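Local atomic coordinates of hypothetical protein (Parabacteroides merdae, PDB entry 4OO3), a protein that is of unknown function but is probably an oxidoreductase that binds a dinucleotide through an NAD-binding Rossmann domain. Residues E180-H190 and G314-K322; E154-L163 and Y338-A346. All coordinates share one frame; numbering follows the deposited sequence. Where two conformers were deposited one is given.

Overall arrangement
Both contacts belong to the large mixed sheet that follows the parallel Rossmann-type sheet in the chain, and their centres lie about 12 Å apart. Interaction 1 joins two neighbouring strands, 183-190 and 316-322, within that sheet; interaction 2 lays helix 155-164 over strand 341-346, two strands further along. The first is partly buried and polar, built on backbone hydrogen bonds with charged and imidazole groups at its ends. The second is buried and held across its interface by apolar packing. Helix 155-164 ties them together, because Gln160 packs on Met321 of interaction 1 as well as on Leu342 of interaction 2.

Interaction 1. Residues E180-H190 and G314-K322; sequences EPAIVKESVHH and GDTHFSVMK
His190 lies antiparallel alongside Asp315, its ring nearly coplanar with the carboxylate (14°). The imidazole edge gives a straight hydrogen bond from ND1 to Asp315 OD1 (2.7 Å); water 2 accepts from the backbone N of His190 and lies very close to Asp315 OD2. A short acid suits this end of the pair, since it places OD1 in the plane of the imidazole. Further along, Ser187 OG and His317 ND1 share a hydrogen bond at the ring edge (2.9 Å), either group able to donate; CG of His317 lies anti to its backbone N (chi1 -176°), which carries the ring across to the serine. On the other face Val188 and Thr316 lie side by side, CB to OG1 3.2 Å, beta-branched residues that fit extended backbone.

The strands run antiparallel, with Val184-Val320, Glu186-Phe318 and Val188-Thr316 as hydrogen-bonded pairs. At the far end Lys322 NZ makes a salt bridge with Glu180 OE1 (3.3 Å) whose hydrogen bond is weak, the glutamate being poorly ordered. Water 1 joins Lys185 NZ to the backbone O of Val320, the latter bond weak, while the same NZ forms a salt bridge with Glu230.

Strands 297-306 and 326-332 flank the pair within the mixed sheet. Helices 155-164 and 220-231 cover the face bearing Ile183, Lys185, His317 and Met321.

Interaction 2. Residues E154-L163 and Y338-A346; sequences EITTMLQREL and YQPELFVEA
Leu342 carries the apolar part of the contact, sending its CD2 methyl against CB of Leu159 at 3.5 Å. The same methyl meets Leu163 CD1 tip to tip (4.0 Å), while its other branch, CD1, lies against Gln160 CG at 3.9 Å. CG of Leu342 stands anti to the backbone N (chi1 177°), and beyond it CD2 lies between Leu159 and Leu163, one helical turn apart, with CD1 turned to Gln160. Leu163 also reaches Val344, its CD1 touching CG2 at 4.0 Å, so one leucine methyl bridges two alternate residues of the strand. Branched aliphatic chains suit this layer: they fill the gap between helix and strand, whose axes approach to 8.4 Å and run within 20° of parallel.

Mixed polar and apolar packing marks the beginning of the helix. Thr156 crosses the ring of Pro340 at about a right angle, with OG1 beside CB, and turns its CG2 methyl to the proline carbonyl O (3.5 Å). That carbonyl has a hydrogen-bonding partner in Arg392. Pro340 offers a compact ring without an N-H, fitting beside Thr156 and Glu154, whose OE2 comes near its CG.

Side-chain hydrogen bonds among the residues of the two segments lie within the helix segment. Glu154, at the N-cap, bends back so that OE1 accepts from Thr157 N (2.9 Å) and from Thr156 OG1 (2.6 Å), while OE2 accepts from Thr156 N. Three bonds thus hold the carboxylate over the first turn, where its negative charge should be favoured by the helix dipole.

The carboxylate of Glu154 is bonded within the helix start and Pro340 O to Arg392, so between the segments the contact is mainly van der Waals packing that seats helix 155-164 on the sheet.

Interaction 1. Residues E180-H190 and G314-K322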
ATOM      1  N   GLU A 180     -18.937  14.994  10.078  1.00 57.52           N
ATOM      2  CA  GLU A 180     -17.567  15.441  10.349  1.00 56.44           C
ATOM      3  C   GLU A 180     -16.697  14.302  10.914  1.00 48.79           C
ATOM      4  O   GLU A 180     -16.591  14.123  12.131  1.00 48.76           O
ATOM      5  CB  GLU A 180     -17.571  16.658  11.272  1.00 61.04           C
ATOM      6  CG  GLU A 180     -16.377  17.566  11.046  1.00 70.88           C
ATOM      7  CD  GLU A 180     -16.473  18.858  11.827  1.00 85.45           C
ATOM      8  OE1 GLU A 180     -16.063  18.871  13.009  1.00 91.48           O
ATOM      9  OE2 GLU A 180     -16.952  19.859  11.250  1.00 85.06           O
ATOM     10  N   PRO A 181     -16.081  13.517  10.020  1.00 42.30           N
ATOM     11  CA  PRO A 181     -15.250  12.385  10.428  1.00 40.20           C
ATOM     12  C   PRO A 181     -14.091  12.784  11.329  1.00 38.13           C
ATOM     13  O   PRO A 181     -13.553  13.876  11.188  1.00 36.16           O
ATOM     14  CB  PRO A 181     -14.717  11.848   9.103  1.00 39.88           C
ATOM     15  CG  PRO A 181     -15.736  12.251   8.097  1.00 40.94           C
ATOM     16  CD  PRO A 181     -16.240  13.583   8.557  1.00 41.77           C
ATOM     17  N   ALA A 182     -13.726  11.891  12.245  1.00 38.16           N
ATOM     18  CA  ALA A 182     -12.620  12.117  13.177  1.00 37.46           C
ATOM     19  C   ALA A 182     -11.275  11.752  12.555  1.00 35.59           C
ATOM     20  O   ALA A 182     -10.228  12.181  13.032  1.00 32.81           O
ATOM     21  CB  ALA A 182     -12.837  11.322  14.460  1.00 38.30           C
ATOM     22  N   ILE A 183     -11.307  10.938  11.503  1.00 36.03           N
ATOM     23  CA  ILE A 183     -10.101  10.563  10.782  1.00 36.17           C
ATOM     24  C   ILE A 183     -10.386  10.793   9.304  1.00 37.46           C
ATOM     25  O   ILE A 183     -11.430  10.381   8.802  1.00 37.92           O
ATOM     26  CB  ILE A 183      -9.679   9.104  11.075  1.00 35.62           C
ATOM     27  CG1 ILE A 183      -9.465   8.907  12.582  1.00 36.72           C
ATOM     28  CG2 ILE A 183      -8.401   8.759  10.327  1.00 33.42           C
ATOM     29  CD1 ILE A 183      -9.131   7.487  12.997  1.00 36.80           C
ATOM     30  N   VAL A 184      -9.473  11.492   8.629  1.00 37.61           N
ATOM     31  CA  VAL A 184      -9.642  11.878   7.229  1.00 33.77           C
ATOM     32  C   VAL A 184      -8.301  11.738   6.509  1.00 33.79           C
ATOM     33  O   VAL A 184      -7.321  12.310   6.962  1.00 32.26           O
ATOM     34  CB  VAL A 184     -10.121  13.342   7.114  1.00 34.65           C
ATOM     35  CG1 VAL A 184     -10.221  13.763   5.654  1.00 34.76           C
ATOM     36  CG2 VAL A 184     -11.466  13.534   7.814  1.00 34.91           C
ATOM     37  N   LYS A 185      -8.266  10.978   5.406  1.00 32.90           N
ATOM     38  CA  LYS A 185      -7.057  10.822   4.563  1.00 33.16           C
ATOM     39  C   LYS A 185      -7.381  10.955   3.076  1.00 34.76           C
ATOM     40  O   LYS A 185      -8.197  10.207   2.534  1.00 34.45           O
ATOM     41  CB  LYS A 185      -6.387   9.471   4.800  1.00 31.15           C
ATOM     42  CG  LYS A 185      -5.889   9.316   6.219  1.00 33.58           C
ATOM     43  CD  LYS A 185      -5.170   7.999   6.453  1.00 32.88           C
ATOM     44  CE  LYS A 185      -4.840   7.843   7.929  1.00 32.56           C
ATOM     45  NZ  LYS A 185      -3.826   8.830   8.391  1.00 33.40           N
ATOM     46  N   GLU A 186      -6.736  11.914   2.424  1.00 35.07           N
ATOM     47  CA  GLU A 186      -7.035  12.235   1.036  1.00 38.15           C
ATOM     48  C   GLU A 186      -5.736  12.295   0.245  1.00 36.05           C
ATOM     49  O   GLU A 186      -4.818  13.025   0.614  1.00 34.78           O
ATOM     50  CB  GLU A 186      -7.775  13.569   0.958  1.00 42.31           C
ATOM     51  CG  GLU A 186      -9.151  13.545   1.615  1.00 48.69           C
ATOM     52  CD  GLU A 186      -9.783  14.923   1.734  1.00 59.62           C
ATOM     53  OE1 GLU A 186      -9.097  15.868   2.195  1.00 65.48           O
ATOM     54  OE2 GLU A 186     -10.977  15.053   1.382  1.00 60.47           O
ATOM     55  N   SER A 187      -5.659  11.514  -0.830  1.00 33.97           N
ATOM     56  CA  SER A 187      -4.468  11.463  -1.669  1.00 33.99           C
ATOM     57  C   SER A 187      -4.820  11.807  -3.103  1.00 34.89           C
ATOM     58  O   SER A 187      -5.886  11.435  -3.591  1.00 38.27           O
ATOM     59  CB  SER A 187      -3.839  10.071  -1.630  1.00 31.12           C
ATOM     60  OG  SER A 187      -3.621   9.653  -0.305  1.00 31.66           O
ATOM     61  N   VAL A 188      -3.917  12.528  -3.761  1.00 35.47           N
ATOM     62  CA  VAL A 188      -3.990  12.765  -5.197  1.00 36.25           C
ATOM     63  C   VAL A 188      -2.712  12.204  -5.816  1.00 37.59           C
ATOM     64  O   VAL A 188      -1.615  12.703  -5.540  1.00 36.88           O
ATOM     65  CB  VAL A 188      -4.105  14.263  -5.522  1.00 39.25           C
ATOM     66  CG1 VAL A 188      -4.268  14.478  -7.021  1.00 39.73           C
ATOM     67  CG2 VAL A 188      -5.268  14.883  -4.756  1.00 40.54           C
ATOM     68  N   HIS A 189      -2.866  11.162  -6.631  1.00 36.37           N
ATOM     69  CA  HIS A 189      -1.757  10.520  -7.332  1.00 35.59           C
ATOM     70  C   HIS A 189      -1.853  10.803  -8.819  1.00 35.85           C
ATOM     71  O   HIS A 189      -2.863  11.308  -9.289  1.00 36.12           O
ATOM     72  CB  HIS A 189      -1.786   9.013  -7.090  1.00 34.80           C
ATOM     73  CG  HIS A 189      -1.514   8.638  -5.669  1.00 34.49           C
ATOM     74  ND1 HIS A 189      -0.250   8.674  -5.123  1.00 34.49           N
ATOM     75  CD2 HIS A 189      -2.343   8.240  -4.675  1.00 34.90           C
ATOM     76  CE1 HIS A 189      -0.311   8.310  -3.854  1.00 33.95           C
ATOM     77  NE2 HIS A 189      -1.569   8.041  -3.558  1.00 33.20           N
ATOM     78  N   HIS A 190      -0.796  10.473  -9.557  1.00 37.91           N
ATOM     79  CA  HIS A 190      -0.723  10.784 -10.983  1.00 39.40           C
ATOM     80  C   HIS A 190      -0.266   9.595 -11.827  1.00 39.21           C
ATOM     81  O   HIS A 190       0.647   8.871 -11.449  1.00 37.74           O
ATOM     82  CB  HIS A 190       0.159  12.010 -11.202  1.00 40.60           C
ATOM     83  CG  HIS A 190      -0.396  13.245 -10.567  1.00 41.55           C
ATOM     84  ND1 HIS A 190      -0.143  13.583  -9.255  1.00 40.42           N
ATOM     85  CD2 HIS A 190      -1.239  14.191 -11.044  1.00 42.48           C
ATOM     86  CE1 HIS A 190      -0.785  14.700  -8.960  1.00 40.98           C
ATOM     87  NE2 HIS A 190      -1.460  15.087 -10.027  1.00 41.64           N
ATOM     88  N   GLY A 314       3.169  17.887  -8.049  1.00 58.24           N
ATOM     89  CA  GLY A 314       3.417  16.534  -7.562  1.00 52.82           C
ATOM     90  C   GLY A 314       2.232  15.894  -6.865  1.00 48.37           C
ATOM     91  O   GLY A 314       1.142  16.464  -6.811  1.00 46.22           O
ATOM     92  N   ASP A 315       2.462  14.696  -6.332  1.00 44.69           N
ATOM     93  CA  ASP A 315       1.447  13.973  -5.582  1.00 42.80           C
ATOM     94  C   ASP A 315       1.202  14.673  -4.257  1.00 43.05           C
ATOM     95  O   ASP A 315       2.148  15.051  -3.571  1.00 42.38           O
ATOM     96  CB  ASP A 315       1.895  12.535  -5.332  1.00 41.64           C
ATOM     97  CG  ASP A 315       2.035  11.737  -6.613  1.00 43.26           C
ATOM     98  OD1 ASP A 315       1.641  12.223  -7.695  1.00 46.09           O
ATOM     99  OD2 ASP A 315       2.543  10.610  -6.542  1.00 46.31           O
ATOM    100  N   THR A 316      -0.069  14.853  -3.906  1.00 43.21           N
ATOM    101  CA  THR A 316      -0.435  15.529  -2.666  1.00 40.69           C
ATOM    102  C   THR A 316      -1.084  14.576  -1.665  1.00 42.60           C
ATOM    103  O   THR A 316      -1.608  13.520  -2.033  1.00 40.32           O
ATOM    104  CB  THR A 316      -1.372  16.728  -2.928  1.00 41.62           C
ATOM    105  OG1 THR A 316      -2.626  16.277  -3.449  1.00 38.95           O
ATOM    106  CG2 THR A 316      -0.736  17.690  -3.921  1.00 42.91           C
ATOM    107  N   HIS A 317      -1.031  14.958  -0.391  1.00 44.28           N
ATOM    108  CA  HIS A 317      -1.709  14.219   0.673  1.00 41.45           C
ATOM    109  C   HIS A 317      -2.031  15.124   1.854  1.00 39.30           C
ATOM    110  O   HIS A 317      -1.200  15.932   2.272  1.00 40.10           O
ATOM    111  CB  HIS A 317      -0.870  13.030   1.156  1.00 40.87           C
ATOM    112  CG  HIS A 317      -1.563  12.179   2.178  1.00 37.62           C
ATOM    113  ND1 HIS A 317      -2.441  11.174   1.837  1.00 37.24           N
ATOM    114  CD2 HIS A 317      -1.522  12.197   3.531  1.00 37.80           C
ATOM    115  CE1 HIS A 317      -2.906  10.605   2.934  1.00 38.34           C
ATOM    116  NE2 HIS A 317      -2.366  11.208   3.976  1.00 38.12           N
ATOM    117  N   PHE A 318      -3.251  14.992   2.360  1.00 38.23           N
ATOM    118  CA  PHE A 318      -3.701  15.709   3.556  0.50 39.55           C
ATOM    119  C   PHE A 318      -4.449  14.739   4.438  1.00 39.93           C
ATOM    120  O   PHE A 318      -5.255  13.951   3.944  1.00 43.04           O
ATOM    121  CB  PHE A 318      -4.634  16.875   3.206  0.50 39.23           C
ATOM    122  CG  PHE A 318      -5.420  17.414   4.387  0.50 37.97           C
ATOM    123  CD1 PHE A 318      -4.835  18.287   5.291  0.50 37.28           C
ATOM    124  CD2 PHE A 318      -6.747  17.049   4.585  0.50 37.71           C
ATOM    125  CE1 PHE A 318      -5.551  18.784   6.365  0.50 36.28           C
ATOM    126  CE2 PHE A 318      -7.465  17.541   5.657  0.50 36.83           C
ATOM    127  CZ  PHE A 318      -6.865  18.414   6.544  0.50 36.54           C
ATOM    128  N   SER A 319      -4.182  14.796   5.740  1.00 39.78           N
ATOM    129  CA  SER A 319      -4.887  13.956   6.696  1.00 37.76           C
ATOM    130  C   SER A 319      -5.039  14.624   8.051  1.00 38.99           C
ATOM    131  O   SER A 319      -4.226  15.476   8.445  1.00 38.38           O
ATOM    132  CB  SER A 319      -4.178  12.613   6.865  1.00 37.70           C
ATOM    133  OG  SER A 319      -2.916  12.770   7.484  1.00 38.14           O
ATOM    134  N   VAL A 320      -6.089  14.221   8.758  1.00 37.19           N
ATOM    135  CA  VAL A 320      -6.338  14.670  10.119  1.00 37.89           C
ATOM    136  C   VAL A 320      -6.758  13.471  10.949  1.00 35.66           C
ATOM    137  O   VAL A 320      -7.506  12.617  10.474  1.00 34.53           O
ATOM    138  CB  VAL A 320      -7.485  15.692  10.191  1.00 38.41           C
ATOM    139  CG1 VAL A 320      -7.485  16.395  11.540  1.00 39.96           C
ATOM    140  CG2 VAL A 320      -7.376  16.703   9.067  1.00 43.41           C
HETATM  141  N   MSE A 321      -6.279  13.411  12.184  1.00 36.19           N
HETATM  142  CA  MSE A 321      -6.842  12.487  13.168  1.00 34.95           C
HETATM  143  C   MSE A 321      -7.087  13.308  14.402  1.00 35.23           C
HETATM  144  O   MSE A 321      -6.175  13.929  14.948  1.00 33.74           O
HETATM  145  CB  MSE A 321      -6.025  11.210  13.377  1.00 32.80           C
HETATM  146  CG  MSE A 321      -4.541  11.377  13.642  1.00 32.49           C
HETATM  147 SE   MSE A 321      -3.731   9.572  13.763  0.75 28.29          SE
HETATM  148  CE  MSE A 321      -4.515   9.002  15.470  1.00 31.42           C
ATOM    149  N   LYS A 322      -8.347  13.330  14.829  1.00 36.25           N
ATOM    150  CA  LYS A 322      -8.812  14.279  15.826  1.00 37.56           C
ATOM    151  C   LYS A 322      -8.867  13.635  17.195  1.00 34.97           C
ATOM    152  O   LYS A 322      -9.572  12.653  17.397  1.00 34.96           O
ATOM    153  CB  LYS A 322     -10.188  14.828  15.428  1.00 39.56           C
ATOM    154  CG  LYS A 322     -10.160  15.578  14.103  1.00 42.37           C
ATOM    155  CD  LYS A 322     -11.296  16.576  13.969  1.00 45.79           C
ATOM    156  CE  LYS A 322     -12.629  15.866  13.862  1.00 53.53           C
ATOM    157  NZ  LYS A 322     -13.647  16.661  13.118  1.00 64.64           N
TER
HETATM  158  O   HOH W   1      -5.280  10.773   9.651  1.00 43.77           O
HETATM  159  O   HOH W   2       1.338   9.276  -8.327  1.00 37.85           O

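Interaction 2. Residues E154-L163 and Y338-A346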
ATOM      1  N   GLU A 154       6.894   4.834   6.760  1.00 33.40           N
ATOM      2  CA  GLU A 154       7.155   6.227   6.453  1.00 34.14           C
ATOM      3  C   GLU A 154       7.120   7.050   7.744  1.00 34.59           C
ATOM      4  O   GLU A 154       6.277   6.830   8.617  1.00 35.48           O
ATOM      5  CB  GLU A 154       6.147   6.727   5.419  1.00 35.61           C
ATOM      6  CG  GLU A 154       6.363   8.158   4.964  1.00 39.00           C
ATOM      7  CD  GLU A 154       5.816   9.161   5.958  1.00 40.93           C
ATOM      8  OE1 GLU A 154       4.698   8.927   6.477  1.00 40.51           O
ATOM      9  OE2 GLU A 154       6.512  10.170   6.236  1.00 40.84           O
ATOM     10  N   ILE A 155       8.045   7.997   7.851  1.00 33.25           N
ATOM     11  CA  ILE A 155       8.351   8.658   9.125  1.00 33.01           C
ATOM     12  C   ILE A 155       7.197   9.467   9.741  1.00 32.54           C
ATOM     13  O   ILE A 155       6.957   9.353  10.941  1.00 31.85           O
ATOM     14  CB  ILE A 155       9.654   9.509   9.028  1.00 32.09           C
ATOM     15  CG1 ILE A 155      10.039  10.104  10.389  1.00 32.86           C
ATOM     16  CG2 ILE A 155       9.518  10.614   7.989  1.00 34.09           C
ATOM     17  CD1 ILE A 155      10.267   9.079  11.479  1.00 33.21           C
ATOM     18  N   THR A 156       6.489  10.277   8.947  1.00 33.57           N
ATOM     19  CA  THR A 156       5.370  11.065   9.490  1.00 32.96           C
ATOM     20  C   THR A 156       4.267  10.159  10.013  1.00 31.22           C
ATOM     21  O   THR A 156       3.668  10.440  11.049  1.00 31.10           O
ATOM     22  CB  THR A 156       4.765  12.072   8.485  1.00 34.25           C
ATOM     23  OG1 THR A 156       4.231  11.382   7.343  1.00 34.99           O
ATOM     24  CG2 THR A 156       5.808  13.096   8.044  1.00 34.86           C
ATOM     25  N   THR A 157       4.012   9.068   9.300  1.00 30.21           N
ATOM     26  CA  THR A 157       3.052   8.072   9.750  1.00 29.74           C
ATOM     27  C   THR A 157       3.457   7.486  11.103  1.00 30.85           C
ATOM     28  O   THR A 157       2.620   7.376  12.003  1.00 30.69           O
ATOM     29  CB  THR A 157       2.865   6.966   8.693  1.00 30.69           C
ATOM     30  OG1 THR A 157       1.940   7.425   7.705  1.00 32.16           O
ATOM     31  CG2 THR A 157       2.329   5.680   9.300  1.00 31.51           C
HETATM   32  N   MSE A 158       4.736   7.145  11.251  1.00 29.46           N
HETATM   33  CA  MSE A 158       5.228   6.548  12.491  1.00 30.84           C
HETATM   34  C   MSE A 158       5.108   7.524  13.625  1.00 31.54           C
HETATM   35  O   MSE A 158       4.810   7.128  14.751  1.00 31.04           O
HETATM   36  CB  MSE A 158       6.679   6.080  12.372  1.00 31.05           C
HETATM   37  CG  MSE A 158       6.763   4.877  11.443  1.00 31.83           C
HETATM   38 SE   MSE A 158       8.641   4.388  11.122  0.75 31.98          SE
HETATM   39  CE  MSE A 158       8.919   3.403  12.796  1.00 35.31           C
ATOM     40  N   LEU A 159       5.331   8.806  13.350  1.00 31.34           N
ATOM     41  CA  LEU A 159       5.243   9.819  14.408  1.00 32.47           C
ATOM     42  C   LEU A 159       3.792  10.104  14.786  1.00 33.02           C
ATOM     43  O   LEU A 159       3.485  10.381  15.943  1.00 35.59           O
ATOM     44  CB  LEU A 159       5.977  11.104  13.998  1.00 31.92           C
ATOM     45  CG  LEU A 159       7.501  10.966  13.964  1.00 31.60           C
ATOM     46  CD1 LEU A 159       8.166  12.159  13.300  1.00 32.91           C
ATOM     47  CD2 LEU A 159       8.053  10.770  15.365  1.00 32.82           C
ATOM     48  N   GLN A 160       2.906  10.017  13.806  1.00 36.37           N
ATOM     49  CA  GLN A 160       1.482  10.204  14.031  1.00 37.29           C
ATOM     50  C   GLN A 160       0.978   9.118  14.985  1.00 39.72           C
ATOM     51  O   GLN A 160       0.339   9.416  15.995  1.00 45.04           O
ATOM     52  CB  GLN A 160       0.732  10.147  12.702  1.00 38.60           C
ATOM     53  CG  GLN A 160      -0.312  11.229  12.532  1.00 42.34           C
ATOM     54  CD  GLN A 160      -1.135  11.042  11.280  1.00 43.60           C
ATOM     55  OE1 GLN A 160      -0.918  10.110  10.512  1.00 49.27           O
ATOM     56  NE2 GLN A 160      -2.091  11.926  11.070  1.00 45.60           N
ATOM     57  N   ARG A 161       1.287   7.863  14.669  1.00 38.84           N
ATOM     58  CA  ARG A 161       0.971   6.728  15.545  1.00 39.34           C
ATOM     59  C   ARG A 161       1.504   6.944  16.963  1.00 39.66           C
ATOM     60  O   ARG A 161       0.775   6.737  17.936  1.00 40.59           O
ATOM     61  CB  ARG A 161       1.550   5.433  14.956  1.00 38.23           C
ATOM     62  CG  ARG A 161       1.348   4.159  15.777  1.00 38.06           C
ATOM     63  CD  ARG A 161       1.750   2.959  14.931  1.00 37.26           C
ATOM     64  NE  ARG A 161       2.109   1.764  15.698  1.00 38.12           N
ATOM     65  CZ  ARG A 161       1.462   0.594  15.673  1.00 39.56           C
ATOM     66  NH1 ARG A 161       0.374   0.405  14.934  1.00 41.26           N
ATOM     67  NH2 ARG A 161       1.909  -0.412  16.406  1.00 42.31           N
ATOM     68  N   GLU A 162       2.766   7.360  17.071  1.00 36.61           N
ATOM     69  CA  GLU A 162       3.404   7.561  18.376  1.00 39.57           C
ATOM     70  C   GLU A 162       2.722   8.641  19.189  1.00 38.15           C
ATOM     71  O   GLU A 162       2.394   8.424  20.354  1.00 35.32           O
ATOM     72  CB  GLU A 162       4.895   7.888  18.237  1.00 43.91           C
ATOM     73  CG  GLU A 162       5.801   6.786  18.771  1.00 51.74           C
ATOM     74  CD  GLU A 162       5.821   6.722  20.287  1.00 57.52           C
ATOM     75  OE1 GLU A 162       5.881   7.787  20.938  1.00 66.04           O
ATOM     76  OE2 GLU A 162       5.787   5.602  20.831  1.00 66.15           O
ATOM     77  N   LEU A 163       2.503   9.796  18.560  1.00 37.31           N
ATOM     78  CA  LEU A 163       1.895  10.939  19.229  1.00 37.33           C
ATOM     79  C   LEU A 163       0.453  10.668  19.664  1.00 35.97           C
ATOM     80  O   LEU A 163       0.024  11.148  20.715  1.00 34.36           O
ATOM     81  CB  LEU A 163       1.953  12.176  18.332  1.00 37.88           C
ATOM     82  CG  LEU A 163       3.343  12.769  18.078  1.00 38.65           C
ATOM     83  CD1 LEU A 163       3.221  13.974  17.160  1.00 40.46           C
ATOM     84  CD2 LEU A 163       4.031  13.166  19.372  1.00 39.62           C
ATOM     85  N   TYR A 338       5.895  19.027  -1.627  1.00 48.89           N
ATOM     86  CA  TYR A 338       5.338  17.686  -1.825  1.00 47.10           C
ATOM     87  C   TYR A 338       6.047  16.600  -1.005  1.00 44.33           C
ATOM     88  O   TYR A 338       6.095  15.441  -1.407  1.00 44.80           O
ATOM     89  CB  TYR A 338       5.282  17.358  -3.322  1.00 47.42           C
ATOM     90  CG  TYR A 338       4.498  18.410  -4.080  1.00 49.63           C
ATOM     91  CD1 TYR A 338       3.108  18.460  -3.991  1.00 49.07           C
ATOM     92  CD2 TYR A 338       5.142  19.385  -4.842  1.00 50.53           C
ATOM     93  CE1 TYR A 338       2.381  19.428  -4.655  1.00 50.43           C
ATOM     94  CE2 TYR A 338       4.418  20.363  -5.514  1.00 53.14           C
ATOM     95  CZ  TYR A 338       3.036  20.376  -5.417  1.00 53.13           C
ATOM     96  OH  TYR A 338       2.289  21.333  -6.064  1.00 51.43           O
ATOM     97  N   GLN A 339       6.570  17.002   0.153  1.00 41.95           N
ATOM     98  CA  GLN A 339       7.134  16.104   1.149  1.00 39.98           C
ATOM     99  C   GLN A 339       6.269  16.209   2.404  1.00 38.98           C
ATOM    100  O   GLN A 339       6.033  17.313   2.892  1.00 42.04           O
ATOM    101  CB  GLN A 339       8.577  16.496   1.474  1.00 40.79           C
ATOM    102  CG  GLN A 339       9.027  16.082   2.865  1.00 42.89           C
ATOM    103  CD  GLN A 339      10.525  16.149   3.049  1.00 44.65           C
ATOM    104  OE1 GLN A 339      11.033  17.004   3.773  1.00 46.84           O
ATOM    105  NE2 GLN A 339      11.239  15.243   2.400  1.00 44.73           N
ATOM    106  N   PRO A 340       5.800  15.068   2.940  1.00 36.09           N
ATOM    107  CA  PRO A 340       4.866  15.128   4.075  1.00 35.47           C
ATOM    108  C   PRO A 340       5.462  15.781   5.326  1.00 34.94           C
ATOM    109  O   PRO A 340       6.605  15.492   5.690  1.00 33.96           O
ATOM    110  CB  PRO A 340       4.513  13.654   4.333  1.00 32.65           C
ATOM    111  CG  PRO A 340       5.603  12.862   3.706  1.00 31.68           C
ATOM    112  CD  PRO A 340       6.124  13.680   2.558  1.00 35.74           C
ATOM    113  N   GLU A 341       4.690  16.673   5.945  1.00 34.70           N
ATOM    114  CA  GLU A 341       5.070  17.319   7.191  1.00 35.86           C
ATOM    115  C   GLU A 341       3.943  17.130   8.186  1.00 35.91           C
ATOM    116  O   GLU A 341       2.769  17.208   7.821  1.00 33.79           O
ATOM    117  CB  GLU A 341       5.323  18.821   6.993  1.00 38.87           C
ATOM    118  CG  GLU A 341       6.461  19.178   6.041  1.00 41.02           C
ATOM    119  CD  GLU A 341       7.832  18.691   6.494  1.00 42.52           C
ATOM    120  OE1 GLU A 341       7.996  18.335   7.682  1.00 43.32           O
ATOM    121  OE2 GLU A 341       8.758  18.662   5.653  1.00 43.04           O
ATOM    122  N   LEU A 342       4.312  16.892   9.444  1.00 37.12           N
ATOM    123  CA  LEU A 342       3.363  16.598  10.516  1.00 37.27           C
ATOM    124  C   LEU A 342       3.183  17.815  11.424  1.00 37.73           C
ATOM    125  O   LEU A 342       4.154  18.499  11.750  1.00 36.99           O
ATOM    126  CB  LEU A 342       3.866  15.396  11.329  1.00 38.63           C
ATOM    127  CG  LEU A 342       3.080  14.934  12.563  1.00 38.77           C
ATOM    128  CD1 LEU A 342       1.631  14.585  12.249  1.00 36.82           C
ATOM    129  CD2 LEU A 342       3.798  13.742  13.183  1.00 38.60           C
ATOM    130  N   PHE A 343       1.935  18.080  11.818  1.00 38.58           N
ATOM    131  CA  PHE A 343       1.612  19.177  12.730  1.00 37.83           C
ATOM    132  C   PHE A 343       0.746  18.717  13.907  1.00 37.12           C
ATOM    133  O   PHE A 343      -0.082  17.820  13.769  1.00 35.58           O
ATOM    134  CB  PHE A 343       0.889  20.298  11.974  1.00 39.37           C
ATOM    135  CG  PHE A 343       1.714  20.930  10.887  1.00 40.48           C
ATOM    136  CD1 PHE A 343       1.800  20.344   9.636  1.00 39.54           C
ATOM    137  CD2 PHE A 343       2.402  22.114  11.117  1.00 44.62           C
ATOM    138  CE1 PHE A 343       2.564  20.917   8.636  1.00 42.42           C
ATOM    139  CE2 PHE A 343       3.165  22.699  10.117  1.00 45.87           C
ATOM    140  CZ  PHE A 343       3.244  22.101   8.874  1.00 44.81           C
ATOM    141  N   VAL A 344       0.957  19.348  15.062  1.00 38.76           N
ATOM    142  CA  VAL A 344       0.112  19.180  16.241  1.00 38.71           C
ATOM    143  C   VAL A 344      -0.688  20.462  16.435  1.00 39.69           C
ATOM    144  O   VAL A 344      -0.113  21.537  16.590  1.00 40.22           O
ATOM    145  CB  VAL A 344       0.957  18.947  17.513  1.00 41.46           C
ATOM    146  CG1 VAL A 344       0.066  18.878  18.754  1.00 41.73           C
ATOM    147  CG2 VAL A 344       1.801  17.688  17.371  1.00 40.26           C
ATOM    148  N   GLU A 345      -2.011  20.347  16.429  1.00 39.32           N
ATOM    149  CA  GLU A 345      -2.887  21.508  16.529  1.00 39.91           C
ATOM    150  C   GLU A 345      -3.819  21.340  17.714  1.00 40.06           C
ATOM    151  O   GLU A 345      -4.661  20.445  17.722  1.00 41.63           O
ATOM    152  CB  GLU A 345      -3.689  21.673  15.237  1.00 39.71           C
ATOM    153  CG  GLU A 345      -2.842  21.519  13.984  1.00 40.50           C
ATOM    154  CD  GLU A 345      -3.495  22.088  12.732  1.00 41.51           C
ATOM    155  OE1 GLU A 345      -4.722  22.326  12.740  1.00 45.85           O
ATOM    156  OE2 GLU A 345      -2.771  22.297  11.741  1.00 38.63           O
ATOM    157  N   ALA A 346      -3.663  22.184  18.726  1.00 40.85           N
ATOM    158  CA  ALA A 346      -4.501  22.080  19.910  1.00 41.20           C
ATOM    159  C   ALA A 346      -5.937  22.400  19.544  1.00 43.89           C
ATOM    160  O   ALA A 346      -6.193  23.208  18.647  1.00 42.67           O
ATOM    161  CB  ALA A 346      -4.013  23.014  21.001  1.00 42.75           C
TER